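Long-range contacts in GCN5-related N-acetyltransferase (Kribbella flavida, PDB 4IUS), which belongs to the GNAT family and probably transfers an acyl group, such as acetyl from acetyl-coenzyme A, to an acceptor substrate: residues E80-A85 with P243-V248; S102-L107 with W224-D229; D183-V188 with A220-L225; A206-T211 with R237-E242. The protein carries 1 engineered substitution. All blocks are in the same frame, centred on the assembly; numbering follows the deposited sequence.

Contact 1 of 4, residues E80-A85 with P243-V248; sequences ELVEEA and PKATAV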
loop_
_atom_site.group_PDB
_atom_site.type_symbol
_atom_site.label_atom_id
_atom_site.label_comp_id
_atom_site.label_asym_id
_atom_site.label_seq_id
_atom_site.Cartn_x
_atom_site.Cartn_y
_atom_site.Cartn_z
ATOM N N GLU A 80 7.735 7.775 -1.796
ATOM C CA GLU A 80 7.728 6.316 -1.917
ATOM C C GLU A 80 8.089 5.965 -3.351
ATOM O O GLU A 80 7.432 6.431 -4.272
ATOM C CB GLU A 80 6.378 5.713 -1.563
ATOM C CG GLU A 80 5.971 5.820 -0.100
ATOM C CD GLU A 80 4.770 4.898 0.231
ATOM O OE1 GLU A 80 4.245 4.200 -0.683
ATOM O OE2 GLU A 80 4.385 4.863 1.409
ATOM N N LEU A 81 9.118 5.155 -3.514
ATOM C CA LEU A 81 9.602 4.696 -4.793
ATOM C C LEU A 81 9.606 3.179 -4.836
ATOM O O LEU A 81 9.545 2.500 -3.815
ATOM C CB LEU A 81 11.002 5.221 -5.090
ATOM C CG LEU A 81 11.185 6.741 -5.050
ATOM C CD1 LEU A 81 12.655 7.098 -5.229
ATOM C CD2 LEU A 81 10.313 7.395 -6.092
ATOM N N VAL A 82 9.729 2.642 -6.030
ATOM C CA VAL A 82 10.016 1.226 -6.243
ATOM C C VAL A 82 11.379 1.205 -6.924
ATOM O O VAL A 82 11.519 1.730 -8.027
ATOM C CB VAL A 82 8.917 0.526 -7.079
ATOM C CG1 VAL A 82 9.307 -0.958 -7.244
ATOM C CG2 VAL A 82 7.551 0.673 -6.425
ATOM N N GLU A 83 12.388 0.662 -6.264
ATOM C CA GLU A 83 13.756 0.806 -6.760
ATOM C C GLU A 83 13.912 0.321 -8.192
ATOM O O GLU A 83 14.575 0.950 -8.994
ATOM C CB GLU A 83 14.729 0.078 -5.821
ATOM C CG GLU A 83 16.173 0.076 -6.286
ATOM C CD GLU A 83 16.819 1.466 -6.352
ATOM O OE1 GLU A 83 16.441 2.366 -5.566
ATOM O OE2 GLU A 83 17.714 1.644 -7.232
ATOM N N GLU A 84 13.338 -0.841 -8.506
ATOM C CA GLU A 84 13.526 -1.440 -9.813
ATOM C C GLU A 84 12.786 -0.707 -10.913
ATOM O O GLU A 84 13.093 -0.831 -12.068
ATOM C CB GLU A 84 13.149 -2.921 -9.788
ATOM C CG GLU A 84 13.962 -3.785 -8.819
ATOM C CD GLU A 84 13.434 -3.836 -7.378
ATOM O OE1 GLU A 84 12.475 -3.094 -7.048
ATOM O OE2 GLU A 84 14.044 -4.591 -6.546
ATOM N N ALA A 85 11.787 0.085 -10.541
ATOM C CA ALA A 85 11.034 0.905 -11.495
ATOM C C ALA A 85 11.852 2.160 -11.891
ATOM O O ALA A 85 11.700 2.665 -12.984
ATOM C CB ALA A 85 9.700 1.362 -10.906
ATOM N N PRO A 243 8.520 -12.447 -3.228
ATOM C CA PRO A 243 9.162 -11.121 -3.385
ATOM C C PRO A 243 9.414 -10.797 -4.836
ATOM O O PRO A 243 9.960 -11.636 -5.557
ATOM C CB PRO A 243 10.457 -11.239 -2.584
ATOM C CG PRO A 243 10.683 -12.666 -2.484
ATOM C CD PRO A 243 9.384 -13.399 -2.523
ATOM N N LYS A 244 9.040 -9.604 -5.277
ATOM C CA LYS A 244 9.173 -9.204 -6.662
ATOM C C LYS A 244 9.794 -7.815 -6.854
ATOM O O LYS A 244 10.224 -7.506 -7.961
ATOM C CB LYS A 244 7.815 -9.252 -7.356
ATOM C CG LYS A 244 7.291 -10.667 -7.583
ATOM C CD LYS A 244 8.074 -11.425 -8.652
ATOM C CE LYS A 244 7.646 -12.832 -8.826
ATOM N NZ LYS A 244 8.544 -13.358 -9.884
ATOM N N ALA A 245 9.829 -6.974 -5.829
ATOM C CA ALA A 245 10.367 -5.619 -5.971
ATOM C C ALA A 245 10.752 -5.095 -4.616
ATOM O O ALA A 245 10.478 -5.699 -3.581
ATOM C CB ALA A 245 9.356 -4.693 -6.688
ATOM N N THR A 246 11.375 -3.932 -4.618
ATOM C CA THR A 246 11.898 -3.303 -3.406
ATOM C C THR A 246 11.309 -1.917 -3.327
ATOM O O THR A 246 11.586 -1.080 -4.185
ATOM C CB THR A 246 13.454 -3.144 -3.493
ATOM O OG1 THR A 246 14.061 -4.383 -3.869
ATOM C CG2 THR A 246 14.032 -2.647 -2.182
ATOM N N ALA A 247 10.483 -1.639 -2.315
ATOM C CA ALA A 247 10.019 -0.287 -2.070
ATOM C C ALA A 247 11.114 0.487 -1.355
ATOM O O ALA A 247 12.006 -0.090 -0.726
ATOM C CB ALA A 247 8.734 -0.329 -1.245
ATOM N N VAL A 248 11.046 1.797 -1.464
ATOM C CA VAL A 248 11.967 2.682 -0.749
ATOM C C VAL A 248 11.120 3.821 -0.176
ATOM O O VAL A 248 10.385 4.445 -0.910
ATOM C CB VAL A 248 13.025 3.294 -1.687
ATOM C CG1 VAL A 248 14.073 3.980 -0.803
ATOM C CG2 VAL A 248 13.726 2.207 -2.547
#
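E80 meets V248 through its backbone: its CA lies close to V248 O in a C-H...O contact. L81 and V248 are the first pair of the ladder between the two segments, on strand 78-82. They form an antiparallel hydrogen-bonded pair, L81 N giving to V248 O at 3.0 Å and V248 N returning to L81 O at 2.9 Å. Their side chains share one face of the sheet, packed on helix 89-95. V82 pairs with A247 without hydrogen bonds and turns to the other face, toward helix 6-19; its CG1 touches A245 CB at 3.8 Å. The last backbone bond runs from E83 N to T246 O at 2.8 Å. The E83 side chain lays CB on V248 CG2, while its OE2 is taken by G88 N. E84 adds a side-chain hold. Its chain is bent at CB-CG (chi2 86°), which brings the carboxylate back across T246: OE1 accepts from T246 N at 2.8 Å and OE2 from T246 OG1 at 2.7 Å, both on syn sides and 15-17° out of the carboxylate plane. An alanine in place of T246 would lose the hydroxyl, and the E84 carboxylate would probably be freer to turn about its remaining bond to the backbone N-H. Next to this grip, K244 and A245 form a classic beta bulge against L106. Chemically, the two carboxylate oxygens carry the pairing on beyond the V82-A247 pair, each taking its own donor, so that the rotation of this exposed carboxylate is fixed from two points.

Contact 2 of 4, residues S102-L107 with W224-D229; sequences SRPPLL and WLTPGD. With EDO (1,2-ethanediol), chain E.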
loop_
_atom_site.group_PDB
_atom_site.type_symbol
_atom_site.label_atom_id
_atom_site.label_comp_id
_atom_site.label_asym_id
_atom_site.label_seq_id
_atom_site.Cartn_x
_atom_site.Cartn_y
_atom_site.Cartn_z
ATOM N N SER A 102 13.357 3.113 5.235
ATOM C CA SER A 102 13.145 1.684 5.059
ATOM C C SER A 102 13.143 1.336 3.589
ATOM O O SER A 102 12.876 2.198 2.751
ATOM C CB SER A 102 11.837 1.244 5.662
ATOM O OG SER A 102 10.748 1.836 4.993
ATOM N N ARG A 103 13.393 0.056 3.318
ATOM C CA ARG A 103 13.297 -0.523 1.988
ATOM C C ARG A 103 12.470 -1.775 2.095
ATOM O O ARG A 103 12.970 -2.902 2.000
ATOM C CB ARG A 103 14.659 -0.813 1.379
ATOM C CG ARG A 103 15.386 0.454 0.978
ATOM C CD ARG A 103 16.777 0.178 0.438
ATOM N NE ARG A 103 17.664 -0.294 1.493
ATOM C CZ ARG A 103 18.890 -0.807 1.278
ATOM N NH1 ARG A 103 19.375 -0.936 0.046
ATOM N NH2 ARG A 103 19.626 -1.208 2.303
ATOM N N PRO A 104 11.180 -1.614 2.297
ATOM C CA PRO A 104 10.364 -2.827 2.491
ATOM C C PRO A 104 10.202 -3.635 1.217
ATOM O O PRO A 104 10.137 -3.095 0.119
ATOM C CB PRO A 104 9.032 -2.285 2.952
ATOM C CG PRO A 104 9.084 -0.818 2.875
ATOM C CD PRO A 104 10.409 -0.373 2.433
ATOM N N PRO A 105 10.057 -4.950 1.362
ATOM C CA PRO A 105 9.871 -5.772 0.190
ATOM C C PRO A 105 8.452 -5.675 -0.325
ATOM O O PRO A 105 7.506 -5.604 0.477
ATOM C CB PRO A 105 10.210 -7.175 0.710
ATOM C CG PRO A 105 9.785 -7.108 2.150
ATOM C CD PRO A 105 10.100 -5.713 2.586
ATOM N N LEU A 106 8.302 -5.767 -1.632
ATOM C CA LEU A 106 7.001 -5.876 -2.246
ATOM C C LEU A 106 6.838 -7.316 -2.711
ATOM O O LEU A 106 7.613 -7.810 -3.534
ATOM C CB LEU A 106 6.829 -4.930 -3.432
ATOM C CG LEU A 106 6.969 -3.445 -3.151
ATOM C CD1 LEU A 106 6.404 -2.697 -4.363
ATOM C CD2 LEU A 106 6.251 -3.046 -1.855
ATOM N N LEU A 107 5.842 -7.976 -2.140
ATOM C CA LEU A 107 5.497 -9.353 -2.440
ATOM C C LEU A 107 4.284 -9.352 -3.353
ATOM O O LEU A 107 3.420 -8.490 -3.233
ATOM C CB LEU A 107 5.159 -10.135 -1.190
ATOM C CG LEU A 107 6.137 -10.084 0.023
ATOM C CD1 LEU A 107 5.675 -11.024 1.153
ATOM C CD2 LEU A 107 7.580 -10.262 -0.314
ATOM N N TRP A 224 -0.363 -7.135 -4.777
ATOM C CA TRP A 224 0.885 -6.973 -4.086
ATOM C C TRP A 224 0.645 -6.468 -2.695
ATOM O O TRP A 224 -0.397 -5.891 -2.392
ATOM C CB TRP A 224 1.867 -6.077 -4.835
ATOM C CG TRP A 224 1.455 -4.655 -4.930
ATOM C CD1 TRP A 224 0.617 -4.072 -5.871
ATOM C CD2 TRP A 224 1.779 -3.596 -4.004
ATOM N NE1 TRP A 224 0.441 -2.736 -5.599
ATOM C CE2 TRP A 224 1.136 -2.395 -4.497
ATOM C CE3 TRP A 224 2.544 -3.524 -2.829
ATOM C CZ2 TRP A 224 1.269 -1.167 -3.846
ATOM C CZ3 TRP A 224 2.640 -2.281 -2.175
ATOM C CH2 TRP A 224 2.024 -1.148 -2.665
ATOM N N LEU A 225 1.604 -6.723 -1.824
ATOM C CA LEU A 225 1.604 -6.204 -0.458
ATOM C C LEU A 225 3.003 -6.014 0.051
ATOM O O LEU A 225 3.961 -6.523 -0.523
ATOM C CB LEU A 225 0.832 -7.093 0.486
ATOM C CG LEU A 225 1.275 -8.527 0.671
ATOM C CD1 LEU A 225 2.444 -8.623 1.684
ATOM C CD2 LEU A 225 0.105 -9.422 1.099
ATOM N N THR A 226 3.113 -5.189 1.084
ATOM C CA THR A 226 4.324 -5.120 1.836
ATOM C C THR A 226 4.054 -5.630 3.257
ATOM O O THR A 226 3.022 -5.339 3.827
ATOM C CB THR A 226 4.940 -3.723 1.776
ATOM O OG1 THR A 226 6.241 -3.836 2.320
ATOM C CG2 THR A 226 4.160 -2.701 2.575
ATOM N N PRO A 227 4.935 -6.481 3.803
ATOM C CA PRO A 227 4.678 -7.198 5.053
ATOM C C PRO A 227 5.114 -6.461 6.284
ATOM O O PRO A 227 5.843 -5.488 6.183
ATOM C CB PRO A 227 5.587 -8.447 4.920
ATOM C CG PRO A 227 6.720 -7.984 4.119
ATOM C CD PRO A 227 6.144 -6.995 3.142
ATOM N N GLY A 228 4.665 -6.972 7.434
ATOM C CA GLY A 228 5.232 -6.659 8.750
ATOM C C GLY A 228 4.596 -5.464 9.434
ATOM O O GLY A 228 4.938 -5.130 10.571
ATOM N N ASP A 229 3.652 -4.821 8.755
ATOM C CA ASP A 229 3.122 -3.537 9.216
ATOM C C ASP A 229 2.241 -3.674 10.439
ATOM O O ASP A 229 2.046 -2.705 11.182
ATOM C CB ASP A 229 2.362 -2.832 8.072
ATOM C CG ASP A 229 3.294 -2.279 6.976
ATOM O OD1 ASP A 229 4.500 -2.018 7.264
ATOM O OD2 ASP A 229 2.807 -2.083 5.825
HETATM C C1 EDO E . -2.801 -0.386 -6.213
HETATM O O1 EDO E . -1.372 -0.386 -6.381
HETATM C C2 EDO E . -3.441 0.171 -7.479
HETATM O O2 EDO E . -3.737 1.577 -7.339
#
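In the mixed sheet of this GNAT fold, strand 99-109 runs antiparallel beside 222-225, the closing strand of the beta-alpha-beta unit, and L107 and L225 are their hydrogen-bonded pair. L107 N gives to L225 O at 2.9 Å, and L225 N answers to L107 O at 2.9 Å. Past this pair the regular backbone bonding stops, and side chains of T226 and the prolines make the contact. T226 is modelled in two conformers; in this one its OG1 donates to P105 O at 2.9 Å, reaching it from 36° above the carbonyl plane rather than along a lone pair. The same OG1 lies against P104 CB at 3.3 Å, so the hydroxyl bonds to one proline's carbonyl and packs on the CB of the proline before it. On the next step the proline rings of P105 and P227 meet obliquely, CG to CG at 3.7 Å, and L107 CD1 comes close to L225 CD1 on the same side, where Y236 and Y241 also pack. L106 turns to the other face, toward I10 of helix 6-19. Its CG stands anti to the carbonyl carbon (chi1 -60°), and the side chain runs alongside that of W224, both pointing the same way. CD1 lies above one face of the indole, offset toward the rim, while CD2 touches CZ3 at 3.7 Å. Beyond L106, the indole reaches a 1,2-ethanediol that probably came from the crystallisation liquor and that is also bonded to A13 O: W224 NE1 donates to its O1, in the ring plane, at 3.1 Å.

Contact 3 of 4, residues D183-V188 with A220-L225; sequences DGVTEV and ATLAWL. With SO4 (sulfate ion), chain D; EDO (1,2-ethanediol), chain E.
G184 O is the most heavily used acceptor here, gripped by T221 N at 2.7 Å, in the carbonyl plane on a lone pair, and by L222 N at 3.1 Å from a tilted direction. A CB on G184 would collide with T221 OG1, a hydroxyl that is bonded to R9 NH2, so the turn fits a residue with no side chain. From there a parallel ladder runs on: T186 N to L222 O, W224 N to T186 O, and V188 N to W224 O at 2.9 Å. The side chains of W224 and E187 share one face of the sheet. The indole leaves the backbone with CG between N and the carbonyl carbon (chi1 67°), which swings it over strand 185-188. E187 CG sits over the six-membered ring, 3.6 Å from its centroid and 10° off the normal; the extended chain then carries the carboxylate on across the same face, CD 3.3 Å from CH2, its plane nearly parallel to the ring. V185 CG1 meets the ring at its edge, 3.5 Å from CD1. With the indole gone, as in a serine at W224, V185 CG1 would probably face a gap and the E187 carboxylate would lose the surface it lies on. On the opposite face, T186 CG2 packs on A220 and A223. Within these segments, whose strand axes lie 32° apart, V188 N makes the last bond, consistent with the splayed parallel pair at which GNAT enzymes receive acetyl-coenzyme A. Helix 202-216 covers the T186-A223 face, helix 6-19 the V185-W224 face.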
loop_
_atom_site.group_PDB
_atom_site.type_symbol
_atom_site.label_atom_id
_atom_site.label_comp_id
_atom_site.label_asym_id
_atom_site.label_seq_id
_atom_site.Cartn_x
_atom_site.Cartn_y
_atom_site.Cartn_z
ATOM N N ASP A 183 -5.157 -0.660 -13.682
ATOM C CA ASP A 183 -4.422 -1.521 -14.627
ATOM C C ASP A 183 -4.338 -2.975 -14.151
ATOM O O ASP A 183 -3.302 -3.632 -14.280
ATOM C CB ASP A 183 -2.963 -1.010 -14.887
ATOM C CG ASP A 183 -2.174 -1.899 -15.873
ATOM O OD1 ASP A 183 -2.720 -2.242 -16.956
ATOM O OD2 ASP A 183 -0.979 -2.265 -15.591
ATOM N N GLY A 184 -5.429 -3.467 -13.580
ATOM C CA GLY A 184 -5.470 -4.849 -13.095
ATOM C C GLY A 184 -4.739 -5.104 -11.779
ATOM O O GLY A 184 -4.719 -6.237 -11.296
ATOM N N VAL A 185 -4.139 -4.077 -11.199
ATOM C CA VAL A 185 -3.331 -4.210 -10.013
ATOM C C VAL A 185 -4.109 -3.711 -8.805
ATOM O O VAL A 185 -4.778 -2.686 -8.854
ATOM C CB VAL A 185 -2.008 -3.408 -10.134
ATOM C CG1 VAL A 185 -1.149 -3.671 -8.921
ATOM C CG2 VAL A 185 -1.272 -3.753 -11.413
ATOM N N THR A 186 -4.000 -4.478 -7.715
ATOM C CA THR A 186 -4.482 -4.082 -6.400
ATOM C C THR A 186 -3.371 -4.270 -5.373
ATOM O O THR A 186 -2.533 -5.130 -5.536
ATOM C CB THR A 186 -5.736 -4.896 -5.982
ATOM O OG1 THR A 186 -6.301 -4.315 -4.786
ATOM C CG2 THR A 186 -5.423 -6.363 -5.740
ATOM N N GLU A 187 -3.402 -3.455 -4.319
ATOM C CA GLU A 187 -2.615 -3.627 -3.132
ATOM C C GLU A 187 -3.477 -4.232 -2.043
ATOM O O GLU A 187 -4.555 -3.696 -1.769
ATOM C CB GLU A 187 -2.024 -2.302 -2.668
ATOM C CG GLU A 187 -1.136 -2.505 -1.439
ATOM C CD GLU A 187 -0.640 -1.249 -0.746
ATOM O OE1 GLU A 187 -1.000 -0.163 -1.213
ATOM O OE2 GLU A 187 0.122 -1.384 0.250
ATOM N N VAL A 188 -3.006 -5.290 -1.404
ATOM C CA VAL A 188 -3.648 -5.853 -0.228
ATOM C C VAL A 188 -2.948 -5.236 0.984
ATOM O O VAL A 188 -1.707 -5.223 1.064
ATOM C CB VAL A 188 -3.596 -7.390 -0.224
ATOM C CG1 VAL A 188 -4.110 -7.941 1.087
ATOM C CG2 VAL A 188 -4.426 -7.923 -1.390
ATOM N N ALA A 220 -9.065 -7.828 -10.399
ATOM C CA ALA A 220 -7.602 -7.693 -10.355
ATOM C C ALA A 220 -6.972 -8.899 -11.052
ATOM O O ALA A 220 -7.485 -10.034 -10.927
ATOM C CB ALA A 220 -7.099 -7.591 -8.924
ATOM N N THR A 221 -5.832 -8.658 -11.690
ATOM C CA THR A 221 -4.983 -9.720 -12.229
ATOM C C THR A 221 -3.606 -9.815 -11.551
ATOM O O THR A 221 -2.826 -10.725 -11.831
ATOM C CB THR A 221 -4.814 -9.533 -13.747
ATOM O OG1 THR A 221 -4.129 -8.301 -13.994
ATOM C CG2 THR A 221 -6.188 -9.541 -14.422
ATOM N N LEU A 222 -3.319 -8.876 -10.676
ATOM C CA LEU A 222 -2.085 -8.889 -9.905
ATOM C C LEU A 222 -2.365 -8.278 -8.527
ATOM O O LEU A 222 -2.996 -7.185 -8.485
ATOM C CB LEU A 222 -0.958 -8.099 -10.617
ATOM C CG LEU A 222 0.387 -8.029 -9.909
ATOM C CD1 LEU A 222 1.051 -9.389 -9.799
ATOM C CD2 LEU A 222 1.314 -7.005 -10.592
ATOM N N ALA A 223 -1.893 -8.890 -7.425
ATOM C CA ALA A 223 -2.017 -8.332 -6.082
ATOM C C ALA A 223 -0.637 -8.226 -5.498
ATOM O O ALA A 223 0.173 -9.119 -5.690
ATOM C CB ALA A 223 -2.900 -9.206 -5.186
ATOM N N TRP A 224 -0.363 -7.135 -4.777
ATOM C CA TRP A 224 0.885 -6.973 -4.086
ATOM C C TRP A 224 0.645 -6.468 -2.695
ATOM O O TRP A 224 -0.397 -5.891 -2.392
ATOM C CB TRP A 224 1.867 -6.077 -4.835
ATOM C CG TRP A 224 1.455 -4.655 -4.930
ATOM C CD1 TRP A 224 0.617 -4.072 -5.871
ATOM C CD2 TRP A 224 1.779 -3.596 -4.004
ATOM N NE1 TRP A 224 0.441 -2.736 -5.599
ATOM C CE2 TRP A 224 1.136 -2.395 -4.497
ATOM C CE3 TRP A 224 2.544 -3.524 -2.829
ATOM C CZ2 TRP A 224 1.269 -1.167 -3.846
ATOM C CZ3 TRP A 224 2.640 -2.281 -2.175
ATOM C CH2 TRP A 224 2.024 -1.148 -2.665
ATOM N N LEU A 225 1.604 -6.723 -1.824
ATOM C CA LEU A 225 1.604 -6.204 -0.458
ATOM C C LEU A 225 3.003 -6.014 0.051
ATOM O O LEU A 225 3.961 -6.523 -0.523
ATOM C CB LEU A 225 0.832 -7.093 0.486
ATOM C CG LEU A 225 1.275 -8.527 0.671
ATOM C CD1 LEU A 225 2.444 -8.623 1.684
ATOM C CD2 LEU A 225 0.105 -9.422 1.099
HETATM S S SO4 D . -7.190 0.521 -16.568
HETATM O O1 SO4 D . -7.003 -0.921 -16.832
HETATM O O2 SO4 D . -7.032 0.848 -15.128
HETATM O O3 SO4 D . -6.222 1.330 -17.330
HETATM O O4 SO4 D . -8.533 0.868 -17.041
HETATM C C1 EDO E . -2.801 -0.386 -6.213
HETATM O O1 EDO E . -1.372 -0.386 -6.381
HETATM C C2 EDO E . -3.441 0.171 -7.479
HETATM O O2 EDO E . -3.737 1.577 -7.339
#

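Contact 4 of 4, residues A206-T211 with R237-E242; sequences ATAYAT and RRLGYE
Y241 and T211 form the tight end of this contact, their side chains coming from opposite directions. Y241 OH donates to T211 OG1 at 2.7 Å, with that oxygen lying at the ring edge and in its plane. T211 OG1 in turn gives its proton to T207 O, one turn back along helix 202-216, at 2.8 Å and from above the carbonyl plane. T211 N reaches the same T207 O from the opposite face of that plane, so the carbonyl carries two bonds while the threonine hydroxyl both accepts and donates. This relay follows from T211 chi1 (-54°), which sets OG1 beside the backbone N, on the side of the previous turn. The apolar end is looser. L239 crosses T207 at about a right angle, CD1 to CG2 at 3.9 Å, and its CD2 rests on A208 CB at 4.0 Å; this part is held by methyl contacts, the T207 hydroxyl being turned to G203 O. Toward solvent the contact simply stops: R237 and R238 are exposed, and G240, with its positive phi of 102°, turns the chain between L239 and Y241, both of which face the helix. P117 lies against both A208 and L239. Y241 passes beneath the helix onto the sheet, touching L107 and V109 of strand 99-109, V188 of 185-193, and A223 and L225 of 222-225, so the Y241 ring lies between helix 202-216 and the three strands, on the helix-covered face of the GNAT sheet.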
loop_
_atom_site.group_PDB
_atom_site.type_symbol
_atom_site.label_atom_id
_atom_site.label_comp_id
_atom_site.label_asym_id
_atom_site.label_seq_id
_atom_site.Cartn_x
_atom_site.Cartn_y
_atom_site.Cartn_z
ATOM N N ALA A 206 -7.136 -13.940 6.360
ATOM C CA ALA A 206 -7.714 -12.675 5.935
ATOM C C ALA A 206 -7.051 -12.183 4.649
ATOM O O ALA A 206 -7.690 -11.759 3.689
ATOM C CB ALA A 206 -7.628 -11.636 7.047
ATOM N N THR A 207 -5.722 -12.239 4.663
ATOM C CA THR A 207 -4.928 -11.817 3.495
ATOM C C THR A 207 -5.307 -12.635 2.275
ATOM O O THR A 207 -5.554 -12.092 1.197
ATOM C CB THR A 207 -3.428 -11.965 3.766
ATOM O OG1 THR A 207 -3.067 -11.185 4.914
ATOM C CG2 THR A 207 -2.601 -11.497 2.589
ATOM N N ALA A 208 -5.395 -13.949 2.434
ATOM C CA ALA A 208 -5.702 -14.853 1.333
ATOM C C ALA A 208 -7.093 -14.596 0.782
ATOM O O ALA A 208 -7.309 -14.528 -0.417
ATOM C CB ALA A 208 -5.515 -16.305 1.778
ATOM N N TYR A 209 -8.064 -14.432 1.684
ATOM C CA TYR A 209 -9.449 -14.245 1.270
ATOM C C TYR A 209 -9.671 -12.887 0.638
ATOM O O TYR A 209 -10.370 -12.781 -0.356
ATOM C CB TYR A 209 -10.407 -14.476 2.477
ATOM C CG TYR A 209 -11.856 -14.515 2.089
ATOM C CD1 TYR A 209 -12.374 -15.576 1.349
ATOM C CD2 TYR A 209 -12.723 -13.505 2.492
ATOM C CE1 TYR A 209 -13.695 -15.566 0.989
ATOM C CE2 TYR A 209 -14.051 -13.519 2.122
ATOM C CZ TYR A 209 -14.523 -14.564 1.352
ATOM O OH TYR A 209 -15.877 -14.594 0.991
ATOM N N ALA A 210 -9.009 -11.847 1.153
ATOM C CA ALA A 210 -9.070 -10.523 0.534
ATOM C C ALA A 210 -8.459 -10.559 -0.892
ATOM O O ALA A 210 -9.027 -10.019 -1.844
ATOM C CB ALA A 210 -8.361 -9.458 1.350
ATOM N N THR A 211 -7.313 -11.240 -1.018
ATOM C CA THR A 211 -6.672 -11.370 -2.321
ATOM C C THR A 211 -7.629 -12.090 -3.288
ATOM O O THR A 211 -7.812 -11.684 -4.439
ATOM C CB THR A 211 -5.331 -12.114 -2.234
ATOM O OG1 THR A 211 -4.500 -11.473 -1.282
ATOM C CG2 THR A 211 -4.620 -12.086 -3.582
ATOM N N ARG A 237 4.490 -16.518 1.848
ATOM C CA ARG A 237 4.807 -17.532 0.836
ATOM C C ARG A 237 3.822 -18.694 0.827
ATOM O O ARG A 237 3.543 -19.256 -0.230
ATOM C CB ARG A 237 6.214 -18.099 1.036
ATOM C CG ARG A 237 6.628 -19.097 -0.047
ATOM C CD ARG A 237 8.118 -19.220 -0.305
ATOM N NE ARG A 237 8.386 -19.623 -1.692
ATOM C CZ ARG A 237 8.403 -20.880 -2.147
ATOM N NH1 ARG A 237 8.166 -21.901 -1.332
ATOM N NH2 ARG A 237 8.667 -21.119 -3.442
ATOM N N ARG A 238 3.256 -19.006 1.977
ATOM C CA ARG A 238 2.290 -20.118 2.045
ATOM C C ARG A 238 1.041 -19.836 1.211
ATOM O O ARG A 238 0.296 -20.768 0.848
ATOM C CB ARG A 238 1.856 -20.365 3.501
ATOM C CG ARG A 238 2.974 -20.755 4.439
ATOM C CD ARG A 238 2.385 -21.431 5.663
ATOM N NE ARG A 238 3.391 -21.928 6.591
ATOM C CZ ARG A 238 3.803 -21.311 7.699
ATOM N NH1 ARG A 238 3.304 -20.128 8.071
ATOM N NH2 ARG A 238 4.732 -21.889 8.455
ATOM N N LEU A 239 0.773 -18.545 0.950
ATOM C CA LEU A 239 -0.350 -18.123 0.158
ATOM C C LEU A 239 -0.054 -17.974 -1.336
ATOM O O LEU A 239 -0.943 -17.673 -2.136
ATOM C CB LEU A 239 -0.847 -16.762 0.670
ATOM C CG LEU A 239 -1.082 -16.658 2.193
ATOM C CD1 LEU A 239 -1.668 -15.284 2.506
ATOM C CD2 LEU A 239 -1.961 -17.759 2.710
ATOM N N GLY A 240 1.230 -18.146 -1.709
ATOM C CA GLY A 240 1.686 -17.979 -3.068
ATOM C C GLY A 240 2.392 -16.659 -3.337
ATOM O O GLY A 240 2.889 -16.475 -4.437
ATOM N N TYR A 241 2.418 -15.741 -2.383
ATOM C CA TYR A 241 3.122 -14.477 -2.588
ATOM C C TYR A 241 4.623 -14.719 -2.628
ATOM O O TYR A 241 5.164 -15.518 -1.847
ATOM C CB TYR A 241 2.808 -13.527 -1.429
ATOM C CG TYR A 241 1.504 -12.744 -1.543
ATOM C CD1 TYR A 241 1.479 -11.525 -2.138
ATOM C CD2 TYR A 241 0.331 -13.226 -0.999
ATOM C CE1 TYR A 241 0.307 -10.829 -2.282
ATOM C CE2 TYR A 241 -0.853 -12.509 -1.101
ATOM C CZ TYR A 241 -0.869 -11.315 -1.735
ATOM O OH TYR A 241 -2.001 -10.535 -1.876
ATOM N N GLU A 242 5.285 -13.963 -3.483
ATOM C CA GLU A 242 6.732 -14.031 -3.622
ATOM C C GLU A 242 7.290 -12.623 -3.716
ATOM O O GLU A 242 6.655 -11.743 -4.279
ATOM C CB GLU A 242 7.127 -14.772 -4.892
ATOM C CG GLU A 242 6.684 -16.212 -4.965
ATOM C CD GLU A 242 7.100 -16.780 -6.294
ATOM O OE1 GLU A 242 8.317 -16.907 -6.473
ATOM O OE2 GLU A 242 6.229 -17.042 -7.176
#

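Following the chain from its N terminus, strand 78-82 is the first element used, and contact 1 ties it to 242-251, closing a long loop inside which the other three contacts are nested. Contact 2 brings 99-109 against 222-225. Contact 3 pairs 185-193 with that same strand, so contacts 2 and 3 end on one stretch and place 222-225 between an antiparallel and a parallel neighbour. Contact 4 crosses both, since helix 202-216 lies between their segments while residues 237-242 follow 222-225. Contacts 1 and 2 meet where 242-251 pairs with 99-109; contact 4 joins the helix to the loop leading into 242-251.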